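Local structure of alpha-1,3-glucanase (Bacillus circulans, 5ZRU) at residues 331-336 with 356-361; 361-366 with 392-397; 409-414 with 433-438. The protein hydrolyses alpha-1,3-glucan, this chain being the catalytic unit of a longer GH87 enzyme that probably also binds carbohydrate through other parts. All coordinates share one frame; numbering follows the deposited sequence.

Contact 1: 331-336 with 356-361; sequences TPAIIA and FAQGTS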
loop_
_atom_site.group_PDB
_atom_site.type_symbol
_atom_site.label_atom_id
_atom_site.label_comp_id
_atom_site.label_asym_id
_atom_site.label_seq_id
_atom_site.Cartn_x
_atom_site.Cartn_y
_atom_site.Cartn_z
ATOM N N THR A 331 10.174 19.284 -21.063
ATOM C CA THR A 331 10.913 18.581 -22.105
ATOM C C THR A 331 12.283 19.233 -22.223
ATOM O O THR A 331 12.367 20.428 -22.576
ATOM C CB THR A 331 10.184 18.606 -23.447
ATOM O OG1 THR A 331 8.881 18.034 -23.290
ATOM C CG2 THR A 331 10.961 17.799 -24.481
ATOM N N PRO A 332 13.376 18.521 -21.915
ATOM C CA PRO A 332 13.353 17.144 -21.400
ATOM C C PRO A 332 12.852 17.093 -19.957
ATOM O O PRO A 332 12.869 18.120 -19.279
ATOM C CB PRO A 332 14.814 16.704 -21.492
ATOM C CG PRO A 332 15.585 17.975 -21.391
ATOM C CD PRO A 332 14.750 19.032 -22.067
ATOM N N ALA A 333 12.390 15.924 -19.516
ATOM C CA ALA A 333 11.763 15.812 -18.207
ATOM C C ALA A 333 12.762 16.102 -17.096
ATOM O O ALA A 333 13.943 15.759 -17.191
ATOM C CB ALA A 333 11.168 14.413 -18.027
ATOM N N ILE A 334 12.286 16.760 -16.039
ATOM C CA ILE A 334 13.102 16.919 -14.839
ATOM C C ILE A 334 12.783 15.749 -13.923
ATOM O O ILE A 334 11.814 15.019 -14.164
ATOM C CB ILE A 334 12.863 18.276 -14.151
ATOM C CG1 ILE A 334 11.391 18.467 -13.797
ATOM C CG2 ILE A 334 13.368 19.418 -15.040
ATOM C CD1 ILE A 334 11.136 19.727 -12.979
ATOM N N ILE A 335 13.602 15.530 -12.894
ATOM C CA ILE A 335 13.420 14.373 -12.024
ATOM C C ILE A 335 13.506 14.791 -10.569
ATOM O O ILE A 335 14.168 15.775 -10.213
ATOM C CB ILE A 335 14.447 13.247 -12.285
ATOM C CG1 ILE A 335 15.840 13.641 -11.777
ATOM C CG2 ILE A 335 14.474 12.862 -13.770
ATOM C CD1 ILE A 335 16.826 12.472 -11.721
ATOM N N ALA A 336 12.838 14.011 -9.727
ATOM C CA ALA A 336 13.124 14.003 -8.305
ATOM C C ALA A 336 14.371 13.169 -8.048
ATOM O O ALA A 336 14.540 12.083 -8.613
ATOM C CB ALA A 336 11.944 13.428 -7.522
ATOM N N PHE A 356 7.819 5.388 -8.170
ATOM C CA PHE A 356 8.946 6.236 -8.572
ATOM C C PHE A 356 9.100 6.116 -10.087
ATOM O O PHE A 356 9.694 5.155 -10.578
ATOM C CB PHE A 356 10.227 5.787 -7.875
ATOM C CG PHE A 356 10.288 6.117 -6.400
ATOM C CD1 PHE A 356 9.452 7.077 -5.844
ATOM C CD2 PHE A 356 11.206 5.467 -5.571
ATOM C CE1 PHE A 356 9.527 7.384 -4.472
ATOM C CE2 PHE A 356 11.292 5.776 -4.211
ATOM C CZ PHE A 356 10.449 6.743 -3.664
ATOM N N ALA A 357 8.586 7.089 -10.837
ATOM C CA ALA A 357 8.533 6.986 -12.294
ATOM C C ALA A 357 9.349 8.105 -12.939
ATOM O O ALA A 357 9.898 8.976 -12.261
ATOM C CB ALA A 357 7.082 7.021 -12.787
ATOM N N GLN A 358 9.437 8.067 -14.271
ATOM C CA GLN A 358 9.982 9.198 -15.038
ATOM C C GLN A 358 11.381 9.596 -14.574
ATOM O O GLN A 358 11.701 10.785 -14.457
ATOM C CB GLN A 358 9.037 10.403 -14.959
ATOM C CG GLN A 358 7.820 10.275 -15.852
ATOM C CD GLN A 358 8.219 10.280 -17.307
ATOM O OE1 GLN A 358 8.412 9.224 -17.915
ATOM N NE2 GLN A 358 8.364 11.473 -17.875
ATOM N N GLY A 359 12.218 8.602 -14.291
ATOM C CA GLY A 359 13.595 8.858 -13.939
ATOM C C GLY A 359 13.849 9.251 -12.503
ATOM O O GLY A 359 14.979 9.628 -12.176
ATOM N N THR A 360 12.832 9.213 -11.647
ATOM C CA THR A 360 13.046 9.358 -10.212
ATOM C C THR A 360 14.203 8.470 -9.780
ATOM O O THR A 360 14.228 7.275 -10.095
ATOM C CB THR A 360 11.775 8.961 -9.454
ATOM O OG1 THR A 360 10.683 9.800 -9.859
ATOM C CG2 THR A 360 12.000 9.080 -7.955
ATOM N N SER A 361 15.161 9.055 -9.060
ATOM C CA SER A 361 16.422 8.387 -8.753
ATOM C C SER A 361 16.840 8.656 -7.314
ATOM O O SER A 361 16.413 9.631 -6.685
ATOM C CB SER A 361 17.549 8.843 -9.699
ATOM O OG SER A 361 17.272 8.458 -11.036
HETATM O O HOH W 1 10.548 12.862 -13.322
HETATM O O HOH W 2 10.793 12.328 -10.615
#
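Ala336 and Ser361 join 331-336 to 356-361 through one backbone hydrogen bond, from Ser361 N to Ala336 O at 3.1 Å, where the touching parts run 38° apart. The same oxygen also receives a CA-H...O contact from Thr360. Just ahead of it, Ala357 to Thr360 form a type I' beta turn, closed by Thr360 N on Ala357 O. With OG1 placed beside its own backbone N (chi1 -60°), Thr360 sends its hydroxyl to Ala357 O as well, so two donors of one residue grip that carbonyl; OG1 lies in the carbonyl plane, 2.7 Å from Ala357 O. Ile335 is the side chain that lies on this turn. Its CG2 packs on Gln358 O at 3.5 Å, while the other branch runs on so that CD1 comes to 3.4 Å from Gly359 O and also skirts Ser361 OG. That hydroxyl donates back to Gly359 O from above the carbonyl plane, with 2.8 Å between Ser361 OG and Gly359 O. Two waters bridge the segments. One donates to two backbone carbonyls, Ile334 O and Gln358 O; the other takes the N-H of Ala336 and donates to the side chain of Thr360 at OG1. At the far end, Ala333 CB touches Gln358 NE2 at 4.1 Å; the amide of this bent glutamine chain is bonded to other loops, NE2 to Asp327 O and Val385 O and OE1 to Ser383 OG. The turn follows strand 354-357 of the parallel beta-helix, a strand flanked by 323-325 and 378-381, and 331-336 belongs to the loop leading from 323-325 to 340-342; Ala336 packs down on Val325 and on Phe305 of strand 304-305.

Contact 2: 361-366 with 392-397; sequences SNSTVR and VNNTFS
Thr364 to Arg366 pair with Thr395 to Ser397 as in-register parallel strands, one above the other on successive coils of the parallel beta-helix. The ladder runs Thr395 N to Ser363 O, Val365 N to Thr395 O and Ser397 N to Val365 O, the middle bond being 2.9 Å. Before the strands begin, side chains stand in for part of the backbone pairing. Ser361 OG accepts from Val392 N at 3.1 Å, and Asn362 N bonds to Val392 O. Asn394 carries its CG beside its own backbone N (chi1 -65°), from where OD1 takes the N-H of Ser363 in its carbonyl plane, 3.0 Å from Ser363 N; its ND2 is spent on Thr360 O. Asn362 and Asn393 lie side by side with amide planes 46° apart; ND2 of Asn393 reaches OD1 of Asn362 at 3.3 Å, and Asn362 ND2 is held by Asn337 OD1. A water donates to Ser363 O and Asn393 O and accepts from Thr395 OG1. Arg366 turns its end away to a salt bridge with Glu342. On the face of Val365 and Phe396, facing Leu378, Val365 CG2 approaches the ring obliquely, 3.7 Å from Phe396 CE1.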
loop_
_atom_site.group_PDB
_atom_site.type_symbol
_atom_site.label_atom_id
_atom_site.label_comp_id
_atom_site.label_asym_id
_atom_site.label_seq_id
_atom_site.Cartn_x
_atom_site.Cartn_y
_atom_site.Cartn_z
ATOM N N SER A 361 15.161 9.055 -9.060
ATOM C CA SER A 361 16.422 8.387 -8.753
ATOM C C SER A 361 16.840 8.656 -7.314
ATOM O O SER A 361 16.413 9.631 -6.685
ATOM C CB SER A 361 17.549 8.843 -9.699
ATOM O OG SER A 361 17.272 8.458 -11.036
ATOM N N ASN A 362 17.681 7.752 -6.799
ATOM C CA ASN A 362 18.302 7.906 -5.486
ATOM C C ASN A 362 17.273 8.188 -4.404
ATOM O O ASN A 362 17.559 8.884 -3.430
ATOM C CB ASN A 362 19.362 9.008 -5.517
ATOM C CG ASN A 362 20.491 8.672 -6.446
ATOM O OD1 ASN A 362 21.150 7.651 -6.277
ATOM N ND2 ASN A 362 20.708 9.514 -7.452
ATOM N N SER A 363 16.074 7.637 -4.564
ATOM C CA SER A 363 14.945 7.952 -3.707
ATOM C C SER A 363 14.521 6.708 -2.937
ATOM O O SER A 363 14.875 5.581 -3.297
ATOM C CB SER A 363 13.782 8.511 -4.536
ATOM O OG SER A 363 14.150 9.735 -5.159
ATOM N N THR A 364 13.760 6.926 -1.865
ATOM C CA THR A 364 13.567 5.892 -0.857
ATOM C C THR A 364 12.144 5.923 -0.308
ATOM O O THR A 364 11.585 7.000 -0.080
ATOM C CB THR A 364 14.570 6.076 0.299
ATOM O OG1 THR A 364 15.916 6.053 -0.210
ATOM C CG2 THR A 364 14.402 4.975 1.349
ATOM N N VAL A 365 11.566 4.743 -0.087
ATOM C CA VAL A 365 10.424 4.584 0.815
ATOM C C VAL A 365 10.890 3.702 1.964
ATOM O O VAL A 365 11.401 2.597 1.731
ATOM C CB VAL A 365 9.197 3.959 0.127
ATOM C CG1 VAL A 365 8.056 3.826 1.131
ATOM C CG2 VAL A 365 8.760 4.779 -1.086
ATOM N N ARG A 366 10.743 4.185 3.198
ATOM C CA ARG A 366 11.230 3.396 4.320
ATOM C C ARG A 366 10.348 3.566 5.550
ATOM O O ARG A 366 9.648 4.568 5.719
ATOM C CB ARG A 366 12.686 3.732 4.666
ATOM C CG ARG A 366 12.919 5.138 5.159
ATOM C CD ARG A 366 14.425 5.408 5.343
ATOM N NE ARG A 366 14.643 6.738 5.903
ATOM C CZ ARG A 366 15.781 7.419 5.818
ATOM N NH1 ARG A 366 16.828 6.904 5.179
ATOM N NH2 ARG A 366 15.866 8.629 6.359
ATOM N N VAL A 392 17.412 5.347 -11.378
ATOM C CA VAL A 392 18.469 4.526 -10.791
ATOM C C VAL A 392 18.503 4.667 -9.271
ATOM O O VAL A 392 18.078 5.678 -8.709
ATOM C CB VAL A 392 19.867 4.870 -11.361
ATOM C CG1 VAL A 392 19.923 4.620 -12.866
ATOM C CG2 VAL A 392 20.254 6.312 -11.022
ATOM N N ASN A 393 19.013 3.618 -8.614
ATOM C CA ASN A 393 19.394 3.642 -7.197
ATOM C C ASN A 393 18.233 4.006 -6.269
ATOM O O ASN A 393 18.404 4.763 -5.314
ATOM C CB ASN A 393 20.568 4.600 -6.967
ATOM C CG ASN A 393 21.722 4.339 -7.905
ATOM O OD1 ASN A 393 21.904 3.216 -8.380
ATOM N ND2 ASN A 393 22.515 5.384 -8.185
ATOM N N ASN A 394 17.049 3.455 -6.518
ATOM C CA ASN A 394 15.942 3.663 -5.594
ATOM C C ASN A 394 15.895 2.536 -4.562
ATOM O O ASN A 394 16.355 1.421 -4.812
ATOM C CB ASN A 394 14.616 3.766 -6.349
ATOM C CG ASN A 394 14.561 4.998 -7.240
ATOM O OD1 ASN A 394 14.951 6.089 -6.822
ATOM N ND2 ASN A 394 14.093 4.829 -8.470
ATOM N N THR A 395 15.350 2.844 -3.385
ATOM C CA THR A 395 15.393 1.941 -2.239
ATOM C C THR A 395 14.026 1.843 -1.576
ATOM O O THR A 395 13.434 2.869 -1.231
ATOM C CB THR A 395 16.397 2.426 -1.194
ATOM O OG1 THR A 395 17.697 2.525 -1.786
ATOM C CG2 THR A 395 16.416 1.474 0.009
ATOM N N PHE A 396 13.559 0.614 -1.352
ATOM C CA PHE A 396 12.328 0.319 -0.615
ATOM C C PHE A 396 12.724 -0.556 0.570
ATOM O O PHE A 396 12.867 -1.773 0.411
ATOM C CB PHE A 396 11.297 -0.422 -1.485
ATOM C CG PHE A 396 10.777 0.366 -2.670
ATOM C CD1 PHE A 396 10.536 1.731 -2.582
ATOM C CD2 PHE A 396 10.507 -0.281 -3.871
ATOM C CE1 PHE A 396 10.050 2.440 -3.687
ATOM C CE2 PHE A 396 10.017 0.418 -4.973
ATOM C CZ PHE A 396 9.791 1.775 -4.887
ATOM N N SER A 397 12.895 0.027 1.759
ATOM C CA SER A 397 13.438 -0.759 2.860
ATOM C C SER A 397 12.682 -0.515 4.156
ATOM O O SER A 397 12.157 0.571 4.393
ATOM C CB SER A 397 14.939 -0.469 3.065
ATOM O OG SER A 397 15.674 -0.981 1.956
HETATM O O HOH W 3 17.869 5.143 -2.606
#

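Contact 3: 409-414 with 433-438; sequences GIAFFG and AIRMNT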
loop_
_atom_site.group_PDB
_atom_site.type_symbol
_atom_site.label_atom_id
_atom_site.label_comp_id
_atom_site.label_asym_id
_atom_site.label_seq_id
_atom_site.Cartn_x
_atom_site.Cartn_y
_atom_site.Cartn_z
ATOM N N GLY A 409 3.647 -6.639 -3.940
ATOM C CA GLY A 409 4.018 -5.722 -2.874
ATOM C C GLY A 409 5.134 -4.770 -3.274
ATOM O O GLY A 409 5.078 -3.571 -2.980
ATOM N N ILE A 410 6.164 -5.289 -3.946
ATOM C CA ILE A 410 7.297 -4.496 -4.414
ATOM C C ILE A 410 7.585 -4.892 -5.851
ATOM O O ILE A 410 7.592 -6.084 -6.173
ATOM C CB ILE A 410 8.554 -4.718 -3.545
ATOM C CG1 ILE A 410 8.300 -4.255 -2.109
ATOM C CG2 ILE A 410 9.776 -4.028 -4.173
ATOM C CD1 ILE A 410 9.496 -4.444 -1.187
ATOM N N ALA A 411 7.835 -3.902 -6.713
ATOM C CA ALA A 411 8.106 -4.191 -8.119
ATOM C C ALA A 411 9.178 -3.265 -8.682
ATOM O O ALA A 411 9.175 -2.061 -8.409
ATOM C CB ALA A 411 6.834 -4.054 -8.966
ATOM N N PHE A 412 10.074 -3.828 -9.504
ATOM C CA PHE A 412 11.017 -3.042 -10.289
ATOM C C PHE A 412 10.804 -3.392 -11.756
ATOM O O PHE A 412 10.723 -4.574 -12.110
ATOM C CB PHE A 412 12.489 -3.301 -9.906
ATOM C CG PHE A 412 12.849 -2.929 -8.483
ATOM C CD1 PHE A 412 12.427 -1.729 -7.923
ATOM C CD2 PHE A 412 13.621 -3.793 -7.713
ATOM C CE1 PHE A 412 12.767 -1.388 -6.619
ATOM C CE2 PHE A 412 13.971 -3.470 -6.397
ATOM C CZ PHE A 412 13.543 -2.262 -5.847
ATOM N N PHE A 413 10.720 -2.370 -12.605
ATOM C CA PHE A 413 10.450 -2.576 -14.023
ATOM C C PHE A 413 11.581 -2.141 -14.946
ATOM O O PHE A 413 11.478 -2.342 -16.163
ATOM C CB PHE A 413 9.151 -1.854 -14.396
ATOM C CG PHE A 413 7.971 -2.345 -13.605
ATOM C CD1 PHE A 413 7.597 -3.676 -13.678
ATOM C CD2 PHE A 413 7.266 -1.500 -12.762
ATOM C CE1 PHE A 413 6.529 -4.162 -12.932
ATOM C CE2 PHE A 413 6.187 -1.980 -12.022
ATOM C CZ PHE A 413 5.822 -3.309 -12.110
ATOM N N GLY A 414 12.657 -1.573 -14.416
ATOM C CA GLY A 414 13.770 -1.187 -15.259
ATOM C C GLY A 414 14.756 -0.340 -14.481
ATOM O O GLY A 414 14.616 -0.150 -13.270
ATOM N N ALA A 433 4.617 -11.166 -3.641
ATOM C CA ALA A 433 5.294 -10.247 -2.734
ATOM C C ALA A 433 6.246 -9.345 -3.502
ATOM O O ALA A 433 6.324 -8.141 -3.236
ATOM C CB ALA A 433 6.059 -11.005 -1.651
ATOM N N ILE A 434 6.960 -9.915 -4.472
ATOM C CA ILE A 434 7.965 -9.222 -5.265
ATOM C C ILE A 434 7.771 -9.621 -6.720
ATOM O O ILE A 434 7.638 -10.812 -7.021
ATOM C CB ILE A 434 9.395 -9.591 -4.823
ATOM C CG1 ILE A 434 9.717 -9.030 -3.441
ATOM C CG2 ILE A 434 10.420 -9.103 -5.850
ATOM C CD1 ILE A 434 10.960 -9.656 -2.846
ATOM N N ARG A 435 7.782 -8.639 -7.627
ATOM C CA ARG A 435 7.771 -8.968 -9.043
ATOM C C ARG A 435 8.721 -8.052 -9.801
ATOM O O ARG A 435 8.996 -6.917 -9.396
ATOM C CB ARG A 435 6.355 -8.904 -9.652
ATOM C CG ARG A 435 5.839 -7.507 -9.994
ATOM C CD ARG A 435 4.473 -7.603 -10.669
ATOM N NE ARG A 435 3.896 -6.282 -10.914
ATOM C CZ ARG A 435 2.999 -6.030 -11.861
ATOM N NH1 ARG A 435 2.575 -7.008 -12.657
ATOM N NH2 ARG A 435 2.528 -4.797 -12.020
ATOM N N MET A 436 9.252 -8.581 -10.896
ATOM C CA MET A 436 9.949 -7.778 -11.890
ATOM C C MET A 436 9.421 -8.206 -13.247
ATOM O O MET A 436 9.187 -9.396 -13.465
ATOM C CB MET A 436 11.462 -7.979 -11.820
ATOM C CG MET A 436 12.075 -7.672 -10.452
ATOM S SD MET A 436 13.861 -7.972 -10.420
ATOM C CE MET A 436 14.466 -6.724 -11.549
ATOM N N ASN A 437 9.207 -7.251 -14.147
ATOM C CA ASN A 437 8.934 -7.627 -15.530
ATOM C C ASN A 437 9.483 -6.546 -16.447
ATOM O O ASN A 437 9.921 -5.484 -15.998
ATOM C CB ASN A 437 7.435 -7.909 -15.777
ATOM C CG ASN A 437 6.539 -6.670 -15.706
ATOM O OD1 ASN A 437 6.893 -5.581 -16.144
ATOM N ND2 ASN A 437 5.329 -6.861 -15.170
ATOM N N THR A 438 9.469 -6.839 -17.751
ATOM C CA THR A 438 9.845 -5.868 -18.770
ATOM C C THR A 438 8.658 -5.548 -19.677
ATOM O O THR A 438 8.833 -5.232 -20.857
ATOM C CB THR A 438 11.047 -6.362 -19.582
ATOM O OG1 THR A 438 10.775 -7.666 -20.128
ATOM C CG2 THR A 438 12.289 -6.465 -18.690
#
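Phe413 sets its ring against two side chains of the next coil, Arg435 and Asn437, and meets each in a different way. The ring and guanidinium planes stand 86° apart: CE1 lies over one face of the guanidinium, NE of Arg435 sits at the ring edge in the ring plane, and NH2 approaches obliquely. The closest approach is Phe413 CZ to Arg435 NH2, 3.6 Å. Toward Asn437 the planes are turned much less, 31° apart, and OD1 comes in obliquely, 3.2 Å from Phe413 CD1. Asn437 reaches this position because CG stands between its backbone N and carbonyl carbon (chi1 69°), and OD1 accepts a hydrogen bond from Val439 N, which holds the amide. On the same side of the strands, the extended chain of Arg435 passes Ala411, whose CB is 3.7 Å from Arg435 CG and at the edge of the guanidinium. On the opposite face Ile410 lies beside Ile434, and Phe412 CB comes to 4.3 Å from Met436 CE; Phe453 packs there against Phe412, Ile434 and Met436. The parallel backbones, neighbouring rungs of the beta-helix, are joined by Ile410 N to Ala433 O, Arg435 N to Ile410 O at 2.9 Å, and a longer bond of 3.3 Å from Phe412 N to Arg435 O. Beyond that the strands part: Phe412 O and Asn437 N are buried with no hydrogen-bond partner in the model, though Phe412 O receives a CA-H...O contact from Met436 CA. Arg435 NH2 forms a salt bridge with Asp376, beside the calcium ligand Asp375, and its nearest side-chain atom is about 5 Å from the calcium ion. The positive charge is probably balanced mainly by Asp376, and the salt bridge ties strand 435-437 to the acidic cluster by the calcium, with the phenylalanine ring lying against the guanidinium.

In the fold
Going from the N terminus, contact 1 closes the run from 331-336, in the loop after strand 323-325, through strands 340-342 and 345-347 to the turn after 354-357. Its last residue, Ser361, is also the first of contact 2, which brings the chain back at 392-397 after one more coil. Contact 3 then closes the following stretch, from 409-414 to 433-438. The three stand in series; none nests in or crosses another. Contacts 1 and 3 reach the same run of stacked strands, about 19 Å apart between centres, and contact 2 belongs to a different one. Phe396 links them inside the beta-helix, its ring touching Phe356 of contact 1 and both Ile410 and Phe412 of contact 3.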